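Local coordinates for DNA repair protein PprA (Deinococcus deserti, PDB 6MC8) that takes part in repairing radiation-damaged DNA, binding DNA as a dimer-forming protein that is also linked to filament formation and genome segregation, at residues A44-Q49 / D78-G83; L161-R166 / R272-W277; L84-H89 / S138-L143; S90-H95 / A104-G109. The protein carries 2 engineered substitutions. All coordinates share one frame; numbering follows the deposited sequence.

Contact 1: residues A44-Q49 / D78-G83; sequences ATAGLQ and DRWGLG
Arg79 and Trp80, consecutive at the end of helix 62-80, both reach for the turn at Thr45 to Leu48, but each brings a different edge to it. Trp80 offers its indole N-H: NE1 donates to Thr45 OG1 at 3.2 Å, with the hydroxyl close to the ring plane but the bond bent to 144°. That hydroxyl is also hydrogen-bonded to Leu42 O. The methyl of Ala46 fills the angle between the two long side chains, its CB 3.7 Å from Trp80 NE1 and 4.0 Å from Arg79 CB.

Arg79 runs out extended from CG to NE, which carries CD past the Ala46 carbonyl and lets NH1 donate to Ala46 O at 3.2 Å and 161°, the oxygen lying at the edge of the guanidinium. Leu48 CD1 comes obliquely to NH1, 3.8 Å away. The Ala46 carbonyl lies just past helix 35-43, whose end is a Schellman motif: Gly47 is C-prime, with Gly47 N bonded to Ala44 O and Leu48 N to Val43 O.

Around this joint, Trp80 packs on Leu42 of helix 35-43, Arg79 touches Leu291 of helix 274-304, and the Arg79 backbone bonds to Ser260 and Ser261, where strand 261-267 begins.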
loop_
_atom_site.group_PDB
_atom_site.type_symbol
_atom_site.label_atom_id
_atom_site.label_comp_id
_atom_site.label_asym_id
_atom_site.label_seq_id
_atom_site.Cartn_x
_atom_site.Cartn_y
_atom_site.Cartn_z
ATOM N N ALA A 44 31.829 -4.361 -11.717
ATOM C CA ALA A 44 32.018 -5.215 -12.882
ATOM C C ALA A 44 31.800 -6.685 -12.554
ATOM O O ALA A 44 31.610 -7.488 -13.470
ATOM C CB ALA A 44 33.409 -5.017 -13.474
ATOM N N THR A 45 31.818 -7.050 -11.271
ATOM C CA THR A 45 31.411 -8.387 -10.866
ATOM C C THR A 45 29.912 -8.592 -11.016
ATOM O O THR A 45 29.458 -9.738 -11.044
ATOM C CB THR A 45 31.825 -8.659 -9.421
ATOM O OG1 THR A 45 31.137 -7.761 -8.544
ATOM C CG2 THR A 45 33.319 -8.465 -9.257
ATOM N N ALA A 46 29.141 -7.516 -11.107
ATOM C CA ALA A 46 27.732 -7.587 -11.447
ATOM C C ALA A 46 27.466 -7.297 -12.916
ATOM O O ALA A 46 26.308 -7.161 -13.303
ATOM C CB ALA A 46 26.929 -6.625 -10.575
ATOM N N GLY A 47 28.501 -7.206 -13.740
ATOM C CA GLY A 47 28.321 -7.021 -15.161
ATOM C C GLY A 47 28.228 -5.588 -15.621
ATOM O O GLY A 47 27.880 -5.352 -16.781
ATOM N N LEU A 48 28.535 -4.629 -14.758
ATOM C CA LEU A 48 28.406 -3.225 -15.110
ATOM C C LEU A 48 29.708 -2.683 -15.678
ATOM O O LEU A 48 30.797 -3.047 -15.233
ATOM C CB LEU A 48 28.013 -2.395 -13.889
ATOM C CG LEU A 48 26.575 -2.340 -13.382
ATOM C CD1 LEU A 48 26.167 -3.585 -12.626
ATOM C CD2 LEU A 48 26.419 -1.131 -12.517
ATOM N N GLN A 49 29.570 -1.791 -16.636
ATOM C CA GLN A 49 30.710 -0.991 -17.115
ATOM C C GLN A 49 30.469 0.380 -16.490
ATOM O O GLN A 49 29.582 1.053 -16.897
ATOM C CB GLN A 49 30.780 -0.992 -18.632
ATOM C CG GLN A 49 31.542 -2.165 -19.203
ATOM C CD GLN A 49 31.335 -2.240 -20.679
ATOM O OE1 GLN A 49 30.255 -1.992 -21.155
ATOM N NE2 GLN A 49 32.368 -2.565 -21.421
ATOM N N ASP A 78 20.995 -5.383 -7.285
ATOM C CA ASP A 78 19.927 -6.128 -7.943
ATOM C C ASP A 78 20.448 -7.441 -8.503
ATOM O O ASP A 78 19.690 -8.400 -8.671
ATOM C CB ASP A 78 19.307 -5.296 -9.064
ATOM C CG ASP A 78 18.500 -4.136 -8.555
ATOM O OD1 ASP A 78 17.938 -4.237 -7.451
ATOM O OD2 ASP A 78 18.427 -3.117 -9.261
ATOM N N ARG A 79 21.743 -7.503 -8.784
ATOM C CA ARG A 79 22.338 -8.646 -9.443
ATOM C C ARG A 79 23.147 -9.517 -8.495
ATOM O O ARG A 79 23.219 -10.731 -8.698
ATOM C CB ARG A 79 23.191 -8.148 -10.602
ATOM C CG ARG A 79 22.332 -7.513 -11.660
ATOM C CD ARG A 79 23.140 -6.872 -12.730
ATOM N NE ARG A 79 22.300 -6.380 -13.810
ATOM C CZ ARG A 79 22.763 -5.794 -14.903
ATOM N NH1 ARG A 79 24.064 -5.631 -15.065
ATOM N NH2 ARG A 79 21.924 -5.381 -15.836
ATOM N N TRP A 80 23.735 -8.923 -7.457
ATOM C CA TRP A 80 24.386 -9.705 -6.413
ATOM C C TRP A 80 23.389 -10.572 -5.655
ATOM O O TRP A 80 23.730 -11.683 -5.238
ATOM C CB TRP A 80 25.122 -8.765 -5.465
ATOM C CG TRP A 80 26.376 -8.205 -6.038
ATOM C CD1 TRP A 80 27.115 -8.727 -7.050
ATOM C CD2 TRP A 80 26.994 -6.966 -5.689
ATOM N NE1 TRP A 80 28.185 -7.920 -7.320
ATOM C CE2 TRP A 80 28.130 -6.825 -6.502
ATOM C CE3 TRP A 80 26.707 -5.969 -4.755
ATOM C CZ2 TRP A 80 28.980 -5.731 -6.408
ATOM C CZ3 TRP A 80 27.550 -4.886 -4.666
ATOM C CH2 TRP A 80 28.673 -4.773 -5.486
ATOM N N GLY A 81 22.157 -10.092 -5.491
ATOM C CA GLY A 81 21.076 -10.875 -4.928
ATOM C C GLY A 81 21.249 -11.226 -3.468
ATOM O O GLY A 81 21.021 -12.368 -3.063
ATOM N N LEU A 82 21.652 -10.253 -2.668
ATOM C CA LEU A 82 21.947 -10.495 -1.268
ATOM C C LEU A 82 20.706 -10.442 -0.394
ATOM O O LEU A 82 20.785 -10.780 0.789
ATOM C CB LEU A 82 22.982 -9.482 -0.777
ATOM C CG LEU A 82 24.281 -9.486 -1.583
ATOM C CD1 LEU A 82 25.245 -8.428 -1.083
ATOM C CD2 LEU A 82 24.936 -10.853 -1.603
ATOM N N GLY A 83 19.566 -10.052 -0.945
ATOM C CA GLY A 83 18.359 -9.929 -0.155
ATOM C C GLY A 83 18.305 -8.650 0.646
ATOM O O GLY A 83 17.811 -8.653 1.779
#

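Contact 2: residues L161-R166 / R272-W277; sequences LIEDAR and REVDRW
Ile162 and Arg272 meet where the C-terminal end of helix 156-163 packs against the N-terminal end of helix 274-304, with Glu273 at the N-cap. Ile162 works with both of its branches. Its CG2, anti to the backbone N, lies over the peptide that follows Arg272, 3.5 Å from Arg272 C. The other branch, CG1 with CD1 beyond it, goes to Trp277, where Ile162 CD1 meets Trp277 CG at 3.7 Å in an off-centre CH-pi contact. The two side chains cross at about a right angle. Trp277 turns its own CG anti to the backbone N (chi1 174°), which sets the indole face against Ile162 CD1; its NE1 is hydrogen-bonded to Thr183 OG1.

Arg272 stretches out along the last carbonyls of helix 156-163, extended from CG to NE and then turned at chi4 (-102°). Its CA makes a C-H...O contact with Ile162 O at 3.3 Å, and CD passes Glu163 O at the same distance. The guanidinium bonds to Glu163 O and Ala165 O are weak, and an overlap in the model makes their geometry doubtful. Close by, Arg166 NH1 bonds to Pro144 O of the second subunit, so the junction borders the dimer interface.

Glu163, extended beyond CG, reaches the new helix through a water that donates to Glu163 OE2 at 2.5 Å and accepts from Val274 N at 3.1 Å.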
loop_
_atom_site.group_PDB
_atom_site.type_symbol
_atom_site.label_atom_id
_atom_site.label_comp_id
_atom_site.label_asym_id
_atom_site.label_seq_id
_atom_site.Cartn_x
_atom_site.Cartn_y
_atom_site.Cartn_z
ATOM N N LEU A 161 -3.622 -8.729 -8.923
ATOM C CA LEU A 161 -2.648 -7.931 -8.181
ATOM C C LEU A 161 -1.969 -6.899 -9.077
ATOM O O LEU A 161 -1.665 -5.785 -8.638
ATOM C CB LEU A 161 -1.610 -8.849 -7.533
ATOM C CG LEU A 161 -2.055 -9.752 -6.383
ATOM C CD1 LEU A 161 -0.987 -10.776 -6.080
ATOM C CD2 LEU A 161 -2.370 -8.952 -5.148
ATOM N N ILE A 162 -1.731 -7.248 -10.339
ATOM C CA ILE A 162 -1.089 -6.315 -11.261
ATOM C C ILE A 162 -2.090 -5.275 -11.752
ATOM O O ILE A 162 -1.814 -4.071 -11.728
ATOM C CB ILE A 162 -0.431 -7.085 -12.422
ATOM C CG1 ILE A 162 0.795 -7.851 -11.932
ATOM C CG2 ILE A 162 -0.018 -6.170 -13.533
ATOM C CD1 ILE A 162 1.291 -8.873 -12.912
ATOM N N GLU A 163 -3.275 -5.718 -12.176
ATOM C CA GLU A 163 -4.254 -4.803 -12.760
ATOM C C GLU A 163 -4.904 -3.918 -11.706
ATOM O O GLU A 163 -5.011 -2.699 -11.885
ATOM C CB GLU A 163 -5.332 -5.584 -13.509
ATOM C CG GLU A 163 -4.895 -6.223 -14.801
ATOM C CD GLU A 163 -5.998 -7.035 -15.439
ATOM O OE1 GLU A 163 -7.025 -7.265 -14.775
ATOM O OE2 GLU A 163 -5.850 -7.428 -16.608
ATOM N N ASP A 164 -5.351 -4.511 -10.604
ATOM C CA ASP A 164 -6.309 -3.870 -9.720
ATOM C C ASP A 164 -5.729 -3.433 -8.385
ATOM O O ASP A 164 -6.308 -2.563 -7.733
ATOM C CB ASP A 164 -7.487 -4.816 -9.465
ATOM C CG ASP A 164 -8.231 -5.163 -10.727
ATOM O OD1 ASP A 164 -8.294 -4.315 -11.635
ATOM O OD2 ASP A 164 -8.730 -6.300 -10.823
ATOM N N ALA A 165 -4.615 -3.999 -7.956
ATOM C CA ALA A 165 -4.154 -3.732 -6.608
ATOM C C ALA A 165 -3.152 -2.584 -6.573
ATOM O O ALA A 165 -2.636 -2.122 -7.590
ATOM C CB ALA A 165 -3.537 -4.987 -5.997
ATOM N N ARG A 166 -2.898 -2.125 -5.355
ATOM C CA ARG A 166 -1.817 -1.224 -4.983
ATOM C C ARG A 166 -0.600 -2.078 -4.652
ATOM O O ARG A 166 -0.389 -3.094 -5.320
ATOM C CB ARG A 166 -2.246 -0.320 -3.836
ATOM C CG ARG A 166 -3.357 0.627 -4.248
ATOM C CD ARG A 166 -3.996 1.313 -3.071
ATOM N NE ARG A 166 -5.144 2.118 -3.476
ATOM C CZ ARG A 166 -5.125 3.434 -3.630
ATOM N NH1 ARG A 166 -4.027 4.118 -3.365
ATOM N NH2 ARG A 166 -6.219 4.069 -4.011
ATOM N N ARG A 272 0.507 -1.961 -14.858
ATOM C CA ARG A 272 -0.749 -2.694 -14.570
ATOM C C ARG A 272 -1.129 -3.683 -15.672
ATOM O O ARG A 272 -2.239 -4.165 -15.617
ATOM C CB ARG A 272 -1.882 -1.728 -14.260
ATOM C CG ARG A 272 -1.591 -0.873 -13.050
ATOM C CD ARG A 272 -2.791 -0.360 -12.322
ATOM N NE ARG A 272 -2.330 0.284 -11.130
ATOM C CZ ARG A 272 -2.373 -0.228 -9.940
ATOM N NH1 ARG A 272 -2.891 -1.411 -9.740
ATOM N NH2 ARG A 272 -1.894 0.448 -8.930
ATOM N N GLU A 273 -0.232 -3.969 -16.608
ATOM C CA GLU A 273 -0.539 -4.905 -17.677
ATOM C C GLU A 273 0.207 -6.211 -17.438
ATOM O O GLU A 273 1.379 -6.200 -17.054
ATOM C CB GLU A 273 -0.170 -4.316 -19.036
ATOM C CG GLU A 273 -0.953 -3.065 -19.390
ATOM C CD GLU A 273 -2.433 -3.321 -19.580
ATOM O OE1 GLU A 273 -2.801 -4.423 -20.034
ATOM O OE2 GLU A 273 -3.236 -2.415 -19.277
ATOM N N VAL A 274 -0.476 -7.334 -17.660
ATOM C CA VAL A 274 0.125 -8.626 -17.355
ATOM C C VAL A 274 1.035 -9.079 -18.489
ATOM O O VAL A 274 1.944 -9.889 -18.281
ATOM C CB VAL A 274 -0.964 -9.669 -17.050
ATOM C CG1 VAL A 274 -1.784 -9.242 -15.852
ATOM C CG2 VAL A 274 -1.858 -9.877 -18.249
ATOM N N ASP A 275 0.815 -8.566 -19.699
ATOM C CA ASP A 275 1.672 -8.951 -20.812
ATOM C C ASP A 275 3.003 -8.219 -20.741
ATOM O O ASP A 275 4.007 -8.684 -21.292
ATOM C CB ASP A 275 0.969 -8.685 -22.141
ATOM C CG ASP A 275 -0.217 -9.603 -22.368
ATOM O OD1 ASP A 275 -0.228 -10.715 -21.803
ATOM O OD2 ASP A 275 -1.132 -9.220 -23.126
ATOM N N ARG A 276 3.030 -7.070 -20.064
ATOM C CA ARG A 276 4.293 -6.407 -19.770
ATOM C C ARG A 276 5.086 -7.189 -18.731
ATOM O O ARG A 276 6.290 -7.402 -18.897
ATOM C CB ARG A 276 4.044 -4.984 -19.282
ATOM C CG ARG A 276 5.311 -4.241 -18.932
ATOM C CD ARG A 276 6.104 -3.867 -20.161
ATOM N NE ARG A 276 7.361 -3.226 -19.801
ATOM C CZ ARG A 276 8.526 -3.857 -19.726
ATOM N NH1 ARG A 276 8.607 -5.139 -20.042
ATOM N NH2 ARG A 276 9.618 -3.196 -19.376
ATOM N N TRP A 277 4.413 -7.619 -17.654
ATOM C CA TRP A 277 5.051 -8.397 -16.593
ATOM C C TRP A 277 5.615 -9.710 -17.117
ATOM O O TRP A 277 6.665 -10.169 -16.656
ATOM C CB TRP A 277 4.050 -8.686 -15.473
ATOM C CG TRP A 277 4.610 -9.600 -14.429
ATOM C CD1 TRP A 277 5.469 -9.278 -13.427
ATOM C CD2 TRP A 277 4.436 -11.019 -14.366
ATOM N NE1 TRP A 277 5.803 -10.401 -12.714
ATOM C CE2 TRP A 277 5.185 -11.483 -13.275
ATOM C CE3 TRP A 277 3.714 -11.938 -15.128
ATOM C CZ2 TRP A 277 5.220 -12.823 -12.916
ATOM C CZ3 TRP A 277 3.750 -13.262 -14.773
ATOM C CH2 TRP A 277 4.496 -13.696 -13.676
HETATM O O HOH W 1 -3.560 -6.856 -17.432
#

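Contact 3: residues L84-H89 / S138-L143; sequences LLHLQH and SEWGIL
His86 and Trp140 meet in a surface contact between two irregular loops, one joining helix 62-80 to strand 89-95, the other running from helix 119-127 toward helix 156-163. The imidazole leans over the indole: CE1 lies above one face of Trp140, 3.4 Å from CD1, and the planes meet obliquely at 40°. Trp140 NE1 is itself hydrogen-bonded to Met129 O. With CG between the backbone N and the carbonyl carbon (chi1 66°), His86 has its ring beside the second loop, and a water bonded to ND1 at 2.9 Å gives a weak bond to Gly141 O.

A type I beta turn from Leu84 to Leu87 shapes the first loop. Leu84 O takes Leu87 N at 3.1 Å and His89 NE2 at 3.2 Å, from opposite faces of its carbonyl plane. With the His86 imidazole cut back to an alanine, the Trp140 face would lose its neighbour, and the indole and the bridging water would probably be less firmly placed.

Beside the rings, Leu85 and the buried Ile142 run alongside each other in the same direction, with Leu85 CB 3.7 Å from Ile142 CG2. Ile142 also rests on Arg182 and Trp184 of strand 179-186.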
loop_
_atom_site.group_PDB
_atom_site.type_symbol
_atom_site.label_atom_id
_atom_site.label_comp_id
_atom_site.label_asym_id
_atom_site.label_seq_id
_atom_site.Cartn_x
_atom_site.Cartn_y
_atom_site.Cartn_z
ATOM N N LEU A 84 18.805 -7.553 0.082
ATOM C CA LEU A 84 18.866 -6.272 0.767
ATOM C C LEU A 84 18.023 -5.228 0.045
ATOM O O LEU A 84 18.313 -4.035 0.100
ATOM C CB LEU A 84 20.312 -5.803 0.894
ATOM C CG LEU A 84 21.262 -6.804 1.555
ATOM C CD1 LEU A 84 22.677 -6.255 1.641
ATOM C CD2 LEU A 84 20.762 -7.253 2.905
ATOM N N LEU A 85 16.972 -5.681 -0.643
ATOM C CA LEU A 85 16.096 -4.791 -1.393
ATOM C C LEU A 85 15.188 -3.968 -0.493
ATOM O O LEU A 85 14.648 -2.952 -0.937
ATOM C CB LEU A 85 15.265 -5.609 -2.379
ATOM C CG LEU A 85 16.058 -6.243 -3.518
ATOM C CD1 LEU A 85 15.211 -7.225 -4.298
ATOM C CD2 LEU A 85 16.573 -5.158 -4.429
ATOM N N HIS A 86 15.006 -4.386 0.757
ATOM C CA HIS A 86 14.285 -3.608 1.753
ATOM C C HIS A 86 15.125 -2.487 2.342
ATOM O O HIS A 86 14.589 -1.659 3.085
ATOM C CB HIS A 86 13.800 -4.525 2.873
ATOM C CG HIS A 86 14.907 -5.131 3.671
ATOM N ND1 HIS A 86 15.673 -6.176 3.208
ATOM C CD2 HIS A 86 15.373 -4.843 4.908
ATOM C CE1 HIS A 86 16.570 -6.499 4.119
ATOM N NE2 HIS A 86 16.409 -5.706 5.161
ATOM N N LEU A 87 16.415 -2.446 2.041
ATOM C CA LEU A 87 17.308 -1.390 2.479
ATOM C C LEU A 87 17.569 -0.435 1.322
ATOM O O LEU A 87 17.456 -0.797 0.150
ATOM C CB LEU A 87 18.629 -1.972 2.990
ATOM C CG LEU A 87 18.534 -2.965 4.149
ATOM C CD1 LEU A 87 19.891 -3.565 4.452
ATOM C CD2 LEU A 87 17.940 -2.322 5.385
ATOM N N GLN A 88 17.921 0.798 1.665
ATOM C CA GLN A 88 18.228 1.822 0.678
ATOM C C GLN A 88 19.736 2.002 0.592
ATOM O O GLN A 88 20.389 2.294 1.596
ATOM C CB GLN A 88 17.542 3.141 1.033
ATOM C CG GLN A 88 17.757 4.247 0.024
ATOM C CD GLN A 88 16.932 5.481 0.326
ATOM O OE1 GLN A 88 16.176 5.515 1.295
ATOM N NE2 GLN A 88 17.074 6.506 -0.502
ATOM N N HIS A 89 20.281 1.822 -0.607
ATOM C CA HIS A 89 21.716 1.845 -0.841
ATOM C C HIS A 89 22.114 3.152 -1.505
ATOM O O HIS A 89 21.423 3.636 -2.404
ATOM C CB HIS A 89 22.144 0.675 -1.730
ATOM C CG HIS A 89 21.846 -0.671 -1.149
ATOM N ND1 HIS A 89 22.586 -1.224 -0.130
ATOM C CD2 HIS A 89 20.893 -1.580 -1.456
ATOM C CE1 HIS A 89 22.100 -2.413 0.169
ATOM N NE2 HIS A 89 21.071 -2.652 -0.620
ATOM N N SER A 138 16.667 -15.571 0.526
ATOM C CA SER A 138 16.479 -14.504 1.497
ATOM C C SER A 138 15.072 -14.546 2.077
ATOM O O SER A 138 14.087 -14.649 1.343
ATOM C CB SER A 138 16.745 -13.151 0.844
ATOM O OG SER A 138 16.573 -12.096 1.769
ATOM N N GLU A 139 14.978 -14.460 3.402
ATOM C CA GLU A 139 13.687 -14.467 4.075
ATOM C C GLU A 139 13.077 -13.087 4.241
ATOM O O GLU A 139 11.904 -12.998 4.618
ATOM C CB GLU A 139 13.794 -15.112 5.460
ATOM C CG GLU A 139 13.911 -16.617 5.458
ATOM C CD GLU A 139 14.035 -17.180 6.856
ATOM O OE1 GLU A 139 14.209 -16.387 7.801
ATOM O OE2 GLU A 139 13.945 -18.410 7.014
ATOM N N TRP A 140 13.832 -12.020 3.989
ATOM C CA TRP A 140 13.277 -10.683 4.128
ATOM C C TRP A 140 12.247 -10.413 3.043
ATOM O O TRP A 140 12.380 -10.871 1.906
ATOM C CB TRP A 140 14.354 -9.599 4.036
ATOM C CG TRP A 140 15.426 -9.578 5.079
ATOM C CD1 TRP A 140 16.757 -9.763 4.877
ATOM C CD2 TRP A 140 15.257 -9.396 6.487
ATOM N NE1 TRP A 140 17.434 -9.668 6.060
ATOM C CE2 TRP A 140 16.535 -9.450 7.067
ATOM C CE3 TRP A 140 14.153 -9.181 7.311
ATOM C CZ2 TRP A 140 16.739 -9.307 8.434
ATOM C CZ3 TRP A 140 14.358 -9.036 8.664
ATOM C CH2 TRP A 140 15.640 -9.100 9.213
ATOM N N GLY A 141 11.216 -9.662 3.406
ATOM C CA GLY A 141 10.367 -9.058 2.412
ATOM C C GLY A 141 10.984 -7.786 1.862
ATOM O O GLY A 141 11.708 -7.069 2.542
ATOM N N ILE A 142 10.691 -7.519 0.592
ATOM C CA ILE A 142 11.187 -6.313 -0.058
ATOM C C ILE A 142 10.427 -5.094 0.444
ATOM O O ILE A 142 11.018 -4.064 0.790
ATOM C CB ILE A 142 11.076 -6.464 -1.583
ATOM C CG1 ILE A 142 11.880 -7.678 -2.026
ATOM C CG2 ILE A 142 11.549 -5.211 -2.282
ATOM C CD1 ILE A 142 11.612 -8.092 -3.411
ATOM N N LEU A 143 9.111 -5.201 0.501
ATOM C CA LEU A 143 8.255 -4.180 1.072
ATOM C C LEU A 143 8.396 -4.187 2.592
ATOM O O LEU A 143 9.042 -5.069 3.162
ATOM C CB LEU A 143 6.816 -4.437 0.629
ATOM C CG LEU A 143 6.516 -4.320 -0.860
ATOM C CD1 LEU A 143 5.059 -4.607 -1.094
ATOM C CD2 LEU A 143 6.888 -2.955 -1.377
HETATM O O HOH W 2 14.585 -7.879 1.153
#

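Contact 4: residues S90-H95 / A104-G109; sequences SARLIH and ALLVDG
Leu106 N donates a hydrogen bond to Ser90 O at 2.7 Å, the shortest backbone bond between residues 90-95 and 104-109, in an antiparallel beta hairpin whose strands are 89-95 and 100-107. Ser90 N returns a bond to Leu106 O. The next hydrogen-bonded pair, Arg92 with Ala104, is joined by N-H...O bonds in both directions. Ala91 and Leu105 form the non-hydrogen-bonded pair between the two rungs, and Ala91 CA makes a C-H...O contact with Ala104 O at 3.4 Å.

Ser90, Arg92, Ala104 and Leu106 share one face. Here Leu106 is the hub: its CB lies 3.2 Å from Ser90 OG, and CD2 lies under a face of the Arg92 guanidinium, 3.9 Å from NE. Arg92 is extended from CG to NE and crosses the leucine at about a right angle. Cut back to an alanine, Leu106 would no longer reach the Arg92 guanidinium, which would probably be freer to swing. Farther along, Ile94 CD1 packs on Ala104 CB at 3.6 Å.

The face of Ala91 and Leu105 turns the other way, and Ala91 packs there on Leu69 of helix 62-80. That helix also engages the outer strand: Thr70 OG1 bonds to Ala91 N and Glu66 OE2 to Leu93 N. Strand 110-114 continues the sheet beyond Leu105.

At the hairpin's open end, Ser90 OG holds a water at 2.6 Å, which accepts from Gly109 N at 3.1 Å.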
loop_
_atom_site.group_PDB
_atom_site.type_symbol
_atom_site.label_atom_id
_atom_site.label_comp_id
_atom_site.label_asym_id
_atom_site.label_seq_id
_atom_site.Cartn_x
_atom_site.Cartn_y
_atom_site.Cartn_z
ATOM N N SER A 90 23.251 3.684 -1.086
ATOM C CA SER A 90 23.805 4.939 -1.648
ATOM C C SER A 90 25.312 5.009 -1.479
ATOM O O SER A 90 25.853 4.289 -0.692
ATOM C CB SER A 90 23.169 6.156 -1.113
ATOM O OG SER A 90 23.321 6.218 0.256
ATOM N N ALA A 91 25.939 5.849 -2.274
ATOM C CA ALA A 91 27.388 6.036 -2.165
ATOM C C ALA A 91 27.688 7.526 -2.104
ATOM O O ALA A 91 26.877 8.323 -2.570
ATOM C CB ALA A 91 28.090 5.391 -3.310
ATOM N N ARG A 92 28.763 7.856 -1.407
ATOM C CA ARG A 92 29.240 9.228 -1.331
ATOM C C ARG A 92 30.754 9.237 -1.453
ATOM O O ARG A 92 31.430 8.278 -1.079
ATOM C CB ARG A 92 28.811 9.922 -0.028
ATOM C CG ARG A 92 27.337 10.271 0.017
ATOM C CD ARG A 92 26.922 10.882 1.331
ATOM N NE ARG A 92 25.482 11.117 1.362
ATOM C CZ ARG A 92 24.816 11.539 2.428
ATOM N NH1 ARG A 92 25.456 11.769 3.564
ATOM N NH2 ARG A 92 23.507 11.720 2.359
ATOM N N LEU A 93 31.277 10.334 -1.990
ATOM C CA LEU A 93 32.711 10.476 -2.170
ATOM C C LEU A 93 33.373 10.935 -0.882
ATOM O O LEU A 93 32.801 11.706 -0.108
ATOM C CB LEU A 93 33.017 11.473 -3.283
ATOM C CG LEU A 93 32.691 11.078 -4.717
ATOM C CD1 LEU A 93 32.903 12.266 -5.626
ATOM C CD2 LEU A 93 33.568 9.924 -5.146
ATOM N N ILE A 94 34.585 10.439 -0.699
ATOM C CA ILE A 94 35.445 10.850 0.428
ATOM C C ILE A 94 36.665 11.494 -0.212
ATOM O O ILE A 94 37.352 10.855 -0.943
ATOM C CB ILE A 94 35.756 9.687 1.370
ATOM C CG1 ILE A 94 34.469 9.093 1.928
ATOM C CG2 ILE A 94 36.660 10.151 2.482
ATOM C CD1 ILE A 94 34.657 7.813 2.650
ATOM N N HIS A 95 36.816 12.781 0.035
ATOM C CA HIS A 95 37.920 13.588 -0.517
ATOM C C HIS A 95 39.002 13.803 0.536
ATOM O O HIS A 95 38.733 13.594 1.715
ATOM C CB HIS A 95 37.371 14.952 -0.909
ATOM C CG HIS A 95 36.517 14.969 -2.126
ATOM N ND1 HIS A 95 35.151 15.015 -2.059
ATOM C CD2 HIS A 95 36.830 15.013 -3.424
ATOM C CE1 HIS A 95 34.665 15.059 -3.272
ATOM N NE2 HIS A 95 35.669 15.081 -4.123
ATOM N N ALA A 104 32.486 5.990 0.441
ATOM C CA ALA A 104 31.686 5.446 1.525
ATOM C C ALA A 104 30.439 4.779 0.964
ATOM O O ALA A 104 29.762 5.342 0.100
ATOM C CB ALA A 104 31.296 6.541 2.516
ATOM N N LEU A 105 30.144 3.582 1.454
ATOM C CA LEU A 105 28.971 2.828 1.038
ATOM C C LEU A 105 27.914 2.943 2.126
ATOM O O LEU A 105 28.153 2.551 3.271
ATOM C CB LEU A 105 29.332 1.367 0.778
ATOM C CG LEU A 105 30.321 1.131 -0.360
ATOM C CD1 LEU A 105 30.715 -0.325 -0.420
ATOM C CD2 LEU A 105 29.732 1.582 -1.683
ATOM N N LEU A 106 26.753 3.477 1.771
ATOM C CA LEU A 106 25.737 3.822 2.750
ATOM C C LEU A 106 24.545 2.881 2.663
ATOM O O LEU A 106 24.165 2.425 1.583
ATOM C CB LEU A 106 25.266 5.269 2.577
ATOM C CG LEU A 106 26.088 6.429 3.146
ATOM C CD1 LEU A 106 27.343 6.709 2.349
ATOM C CD2 LEU A 106 25.232 7.672 3.214
ATOM N N VAL A 107 23.972 2.587 3.826
ATOM C CA VAL A 107 22.740 1.821 3.951
ATOM C C VAL A 107 21.795 2.622 4.829
ATOM O O VAL A 107 22.103 2.874 6.000
ATOM C CB VAL A 107 22.967 0.422 4.547
ATOM C CG1 VAL A 107 21.640 -0.247 4.818
ATOM C CG2 VAL A 107 23.791 -0.427 3.611
ATOM N N ASP A 108 20.648 3.014 4.258
ATOM C CA ASP A 108 19.609 3.818 4.915
ATOM C C ASP A 108 20.162 5.133 5.459
ATOM O O ASP A 108 19.767 5.603 6.526
ATOM C CB ASP A 108 18.895 3.028 6.017
ATOM C CG ASP A 108 18.006 1.932 5.473
ATOM O OD1 ASP A 108 17.514 2.067 4.338
ATOM O OD2 ASP A 108 17.780 0.941 6.190
ATOM N N GLY A 109 21.091 5.730 4.718
ATOM C CA GLY A 109 21.649 7.015 5.068
ATOM C C GLY A 109 22.871 6.987 5.960
ATOM O O GLY A 109 23.451 8.047 6.217
HETATM O O HOH W 3 21.419 5.100 1.719
#

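Contact 1 closes first along the chain; contact 3 then opens at residue 84, spans contact 4 within its long loop, and closes before contact 2. Residues 78-83, 84-89 and 90-95 are continuous, so contacts 1, 3 and 4 follow the path from helix 62-80 into the three-stranded sheet. Contact 3 touches both neighbours, contact 1 through Gly83 and contact 4 through Gln88. Its centre is about 15 Å from that of contact 1 and 18 Å from that of contact 4. Contact 2, where helix 274-304 begins beside the second subunit, stands apart, its centre about 35 Å from that of contact 4. That long helix also passes contact 1, linking the core to the dimer side.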